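Beta-L-arabinobiosidase (Bacteroides thetaiotaomicron, PDB 5MQR) probably hydrolyses glycosidic bonds in plant pectin as a gut-bacterial arabinobiosidase, with possible exo-alpha-sialidase activity. Local coordinates at residues R187-I192 with R226-A231; V532-S537 with I543-D548. One frame throughout, in Å; residues are numbered along the deposited sequence.

In this single-chain assembly the two contacts lie in different domains and come one after the other along the chain. Contact 1 belongs to the N-terminal beta-propeller, where helix 226-236 packs on strand 186-192 of a four-stranded antiparallel sheet. Contact 2 follows it, in the sialidase-like CBM domain, and pairs strands 530-537 and 542-547 as a hairpin of another antiparallel sheet. Their centres are 62 Å apart, their nearest atoms about 48 Å, and they share no strand, helix or sheet. Each therefore serves its own part of the protein: side-chain packing in the first, mainly backbone pairing in the second.

Contact 1 (R187-I192 with R226-A231); sequences RVVREI and REFVKA
Phe-228 wedges its ring among Val-189, Arg-190 and Glu-191, meeting each obliquely and seating the start of helix 226-236 on a strand of a four-stranded antiparallel sheet, consistent with one blade of the N-terminal beta-propeller. The short helix and strand segments run at 129° to each other, with axes 10.0 Å apart at their closest, and Phe-228 is the helix residue that makes the contacts across this gap. Its CG stands anti to the backbone N (chi1 169°), which carries the ring out from the helix and over the strand.

The tight part is the buried side of the helix. Here the tip of the ring, CZ, meets CG2 of Val-189 at 4.0 Å, while CE1 lies 4.0 Å from the backbone N of Glu-191. Tyr-202, on the next strand of the sheet, adds a second ring to this packing, its plane inclined to that of Phe-228, and Met-166 and Ile-204 touch Val-189.

On the looser, outward side, Arg-226 and Lys-230 are exposed and do not touch the strand; Lys-230 makes a long salt bridge to Glu-227 within the helix. On the far side of the strand, Arg-190 points away from the helix and is hydrogen-bonded to Val-122 O and Gly-199 O.

Glu-191 reaches back past Phe-228 in the opposite direction, its carboxylate plane only 13° from the ring plane. A salt bridge from Arg-162 NH1 meets the carboxylate oxygen of buried Glu-191 that also abuts the ring: OE1 of Glu-191 sits 3.8 Å from CD1 of Phe-228.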
# COMPACT_ATOMS: atom_id res chain seq x y z
N ARG A 187 -6.11 15.32 -43.97
CA ARG A 187 -6.41 15.49 -42.58
C ARG A 187 -7.03 16.85 -42.32
O ARG A 187 -6.58 17.85 -42.87
CB ARG A 187 -5.15 15.32 -41.76
CG ARG A 187 -5.47 14.92 -40.33
CD ARG A 187 -4.21 14.65 -39.58
NE ARG A 187 -3.53 13.48 -40.13
CZ ARG A 187 -3.65 12.22 -39.70
NH1 ARG A 187 -4.47 11.89 -38.68
NH2 ARG A 187 -2.93 11.27 -40.31
N VAL A 188 -8.05 16.87 -41.48
CA VAL A 188 -8.81 18.07 -41.17
C VAL A 188 -8.70 18.38 -39.69
O VAL A 188 -8.43 17.51 -38.88
CB VAL A 188 -10.30 17.99 -41.56
CG1 VAL A 188 -10.44 17.86 -43.06
CG2 VAL A 188 -11.02 16.84 -40.85
N VAL A 189 -8.95 19.65 -39.38
CA VAL A 189 -8.92 20.18 -38.03
C VAL A 189 -10.07 21.16 -37.87
O VAL A 189 -10.52 21.76 -38.85
CB VAL A 189 -7.63 20.98 -37.72
CG1 VAL A 189 -6.44 20.06 -37.57
CG2 VAL A 189 -7.36 22.05 -38.78
N ARG A 190 -10.49 21.34 -36.63
CA ARG A 190 -11.32 22.48 -36.25
C ARG A 190 -11.14 22.81 -34.77
O ARG A 190 -10.82 21.94 -33.98
CB ARG A 190 -12.79 22.22 -36.58
CG ARG A 190 -13.53 21.32 -35.61
CD ARG A 190 -14.84 20.83 -36.22
NE ARG A 190 -15.66 21.93 -36.71
CZ ARG A 190 -16.87 21.81 -37.24
NH1 ARG A 190 -17.46 20.62 -37.36
NH2 ARG A 190 -17.50 22.89 -37.64
N GLU A 191 -11.36 24.07 -34.42
CA GLU A 191 -11.21 24.50 -33.06
C GLU A 191 -12.46 24.14 -32.28
O GLU A 191 -13.57 24.26 -32.80
CB GLU A 191 -10.98 26.00 -32.99
CG GLU A 191 -10.75 26.47 -31.55
CD GLU A 191 -10.08 27.82 -31.44
OE1 GLU A 191 -9.84 28.46 -32.49
OE2 GLU A 191 -9.81 28.24 -30.30
N ILE A 192 -12.27 23.68 -31.06
CA ILE A 192 -13.34 23.59 -30.08
C ILE A 192 -13.25 24.80 -29.12
O ILE A 192 -12.21 25.05 -28.50
CB ILE A 192 -13.30 22.27 -29.32
CG1 ILE A 192 -13.56 21.09 -30.28
CG2 ILE A 192 -14.34 22.27 -28.19
CD1 ILE A 192 -13.02 19.77 -29.78
N ARG A 226 -5.59 34.39 -36.57
CA ARG A 226 -4.13 34.20 -36.52
C ARG A 226 -3.70 33.17 -35.52
O ARG A 226 -2.78 32.41 -35.78
CB ARG A 226 -3.40 35.51 -36.19
CG ARG A 226 -3.36 36.51 -37.34
CD ARG A 226 -2.38 37.64 -37.03
NE ARG A 226 -2.19 38.57 -38.15
CZ ARG A 226 -1.17 39.45 -38.28
NH1 ARG A 226 -0.19 39.54 -37.35
NH2 ARG A 226 -1.12 40.26 -39.35
N GLU A 227 -4.35 33.17 -34.35
CA GLU A 227 -3.99 32.27 -33.27
C GLU A 227 -4.40 30.82 -33.54
O GLU A 227 -3.73 29.91 -33.08
CB GLU A 227 -4.56 32.76 -31.93
CG GLU A 227 -3.90 34.04 -31.43
CD GLU A 227 -2.40 33.90 -31.19
OE1 GLU A 227 -1.98 32.92 -30.51
OE2 GLU A 227 -1.65 34.76 -31.69
N PHE A 228 -5.49 30.63 -34.28
CA PHE A 228 -5.86 29.31 -34.78
C PHE A 228 -4.79 28.79 -35.76
O PHE A 228 -4.37 27.66 -35.65
CB PHE A 228 -7.24 29.33 -35.43
CG PHE A 228 -7.57 28.10 -36.19
CD1 PHE A 228 -8.00 26.97 -35.51
CD2 PHE A 228 -7.43 28.05 -37.57
CE1 PHE A 228 -8.29 25.81 -36.21
CE2 PHE A 228 -7.72 26.89 -38.27
CZ PHE A 228 -8.15 25.77 -37.58
N VAL A 229 -4.37 29.63 -36.71
CA VAL A 229 -3.35 29.26 -37.68
C VAL A 229 -2.07 28.84 -36.96
O VAL A 229 -1.50 27.80 -37.27
CB VAL A 229 -3.07 30.40 -38.70
CG1 VAL A 229 -1.87 30.08 -39.60
CG2 VAL A 229 -4.31 30.66 -39.55
N LYS A 230 -1.65 29.63 -35.97
CA LYS A 230 -0.48 29.30 -35.14
C LYS A 230 -0.63 27.97 -34.42
O LYS A 230 0.34 27.23 -34.30
CB LYS A 230 -0.13 30.41 -34.11
CG LYS A 230 0.72 31.54 -34.70
CD LYS A 230 0.77 32.85 -33.88
CE LYS A 230 0.82 34.04 -34.86
NZ LYS A 230 1.12 35.39 -34.28
N ALA A 231 -1.84 27.70 -33.92
CA ALA A 231 -2.14 26.46 -33.21
C ALA A 231 -1.98 25.23 -34.12
O ALA A 231 -1.43 24.21 -33.69
CB ALA A 231 -3.55 26.50 -32.60

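Contact 2 (V532-S537 with I543-D548); sequences VEAVLS and IQVYVD
Ile-543 and Leu-536 form the first pair of the two segments in a beta hairpin, their side chains side by side and pointing the same way on the buried face of the sheet. The two strand segments are antiparallel at 168°. With CG1 anti to its backbone N (chi1 172°), Ile-543 sends its chain beside leucine: CD1 of Ile-543 lies 4.0 Å from CG of Leu-536, while Phe-491 of the sheet opposite touches both residues.

Gln-544 comes next, in a hydrogen-bonded pair with Val-535. Its N donates to Val-535 O at 2.8 Å, and its own O receives Val-535 N along a nearly straight bond of 171°. The side chain rises on the other face, where its amide is held at both ends: NE2 donates to a water that also lies within hydrogen-bonding distance of Val-535 O, and OE1 is bonded to Arg-551 NH1.

Val-545 returns to the buried face, forming a non-hydrogen-bonded pair with Ala-534. CG2 of Val-545 lies 4.4 Å from CB of Ala-534, and the other branch, CG1, is 4.3 Å from CG1 of Val-532.

Tyr-546 closes a second hydrogen-bonded pair, with Glu-533. Tyr-546 N donates to Glu-533 O at 2.7 Å, and Glu-533 N returns a bond to Tyr-546 O. The ring presents an edge to Glu-533 O, which lies in the ring plane 3.7 Å from CD1, while CG2 of Val-535 meets CE1 obliquely.

Val-547, paired with Val-532, ends the strand. The chemistry divides by face: aliphatic side chains join the hairpin to the sandwich interior, whereas the partly exposed face mixes Val-535 to Tyr-546 packing with water-mediated contact, and four backbone bonds hold the register of the two strands.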
# COMPACT_ATOMS: atom_id res chain seq x y z
N VAL A 532 -28.65 -9.37 5.75
CA VAL A 532 -27.97 -10.60 5.36
C VAL A 532 -26.60 -10.64 5.98
O VAL A 532 -25.88 -9.65 5.92
CB VAL A 532 -27.78 -10.70 3.84
CG1 VAL A 532 -27.22 -12.07 3.47
CG2 VAL A 532 -29.11 -10.46 3.14
N GLU A 533 -26.27 -11.78 6.61
CA GLU A 533 -24.91 -12.01 7.12
C GLU A 533 -24.42 -13.36 6.60
O GLU A 533 -25.09 -14.37 6.72
CB GLU A 533 -24.79 -11.98 8.66
CG GLU A 533 -23.33 -11.96 9.14
CD GLU A 533 -23.13 -11.70 10.63
OE1 GLU A 533 -24.13 -11.69 11.37
OE2 GLU A 533 -21.96 -11.51 11.06
N ALA A 534 -23.26 -13.35 5.98
CA ALA A 534 -22.64 -14.55 5.46
C ALA A 534 -21.33 -14.79 6.24
O ALA A 534 -20.50 -13.88 6.36
CB ALA A 534 -22.39 -14.40 3.98
N VAL A 535 -21.17 -16.01 6.77
CA VAL A 535 -19.96 -16.41 7.47
C VAL A 535 -19.31 -17.55 6.69
O VAL A 535 -19.92 -18.61 6.52
CB VAL A 535 -20.30 -16.88 8.90
CG1 VAL A 535 -19.02 -17.27 9.65
CG2 VAL A 535 -21.10 -15.79 9.61
N LEU A 536 -18.09 -17.29 6.20
CA LEU A 536 -17.34 -18.18 5.33
C LEU A 536 -16.04 -18.61 6.02
O LEU A 536 -15.35 -17.78 6.62
CB LEU A 536 -16.99 -17.49 4.02
CG LEU A 536 -18.16 -17.03 3.15
CD1 LEU A 536 -18.62 -15.63 3.53
CD2 LEU A 536 -17.78 -17.08 1.69
N SER A 537 -15.69 -19.88 5.90
CA SER A 537 -14.41 -20.41 6.41
C SER A 537 -13.74 -21.21 5.31
O SER A 537 -14.29 -22.20 4.85
CB SER A 537 -14.65 -21.30 7.65
OG SER A 537 -13.46 -21.95 8.05
N ILE A 543 -20.02 -22.05 4.14
CA ILE A 543 -20.68 -20.77 4.21
C ILE A 543 -22.01 -20.98 4.98
O ILE A 543 -22.76 -21.93 4.70
CB ILE A 543 -20.89 -20.17 2.79
CG1 ILE A 543 -21.77 -18.91 2.83
CG2 ILE A 543 -21.45 -21.20 1.81
CD1 ILE A 543 -21.70 -18.02 1.58
N GLN A 544 -22.26 -20.12 5.96
CA GLN A 544 -23.52 -20.02 6.67
C GLN A 544 -24.13 -18.67 6.39
O GLN A 544 -23.43 -17.65 6.42
CB GLN A 544 -23.29 -20.13 8.16
CG GLN A 544 -22.84 -21.51 8.57
CD GLN A 544 -22.41 -21.55 10.01
OE1 GLN A 544 -23.18 -21.98 10.88
NE2 GLN A 544 -21.18 -21.08 10.28
N VAL A 545 -25.42 -18.64 6.11
CA VAL A 545 -26.10 -17.42 5.74
C VAL A 545 -27.20 -17.15 6.75
O VAL A 545 -27.95 -18.06 7.14
CB VAL A 545 -26.65 -17.49 4.30
CG1 VAL A 545 -27.52 -16.30 3.98
CG2 VAL A 545 -25.48 -17.53 3.32
N TYR A 546 -27.26 -15.91 7.21
CA TYR A 546 -28.28 -15.49 8.15
C TYR A 546 -29.09 -14.38 7.49
O TYR A 546 -28.54 -13.52 6.80
CB TYR A 546 -27.65 -14.97 9.44
CG TYR A 546 -26.83 -16.00 10.21
CD1 TYR A 546 -25.50 -16.27 9.88
CD2 TYR A 546 -27.39 -16.70 11.29
CE1 TYR A 546 -24.76 -17.21 10.59
CE2 TYR A 546 -26.65 -17.62 12.01
CZ TYR A 546 -25.35 -17.88 11.66
OH TYR A 546 -24.67 -18.82 12.38
N VAL A 547 -30.39 -14.41 7.72
CA VAL A 547 -31.26 -13.33 7.33
C VAL A 547 -32.02 -12.87 8.56
O VAL A 547 -32.68 -13.69 9.25
CB VAL A 547 -32.21 -13.76 6.22
CG1 VAL A 547 -33.28 -12.67 5.98
CG2 VAL A 547 -31.42 -14.05 4.94
N ASP A 548 -31.93 -11.57 8.83
CA ASP A 548 -32.60 -10.95 9.99
C ASP A 548 -32.27 -11.71 11.28
O ASP A 548 -33.13 -11.94 12.11
CB ASP A 548 -34.12 -10.85 9.78
CG ASP A 548 -34.50 -9.99 8.56
OD1 ASP A 548 -33.72 -9.09 8.19
OD2 ASP A 548 -35.61 -10.19 8.00
O HOH W 1 -19.07 -20.80 8.14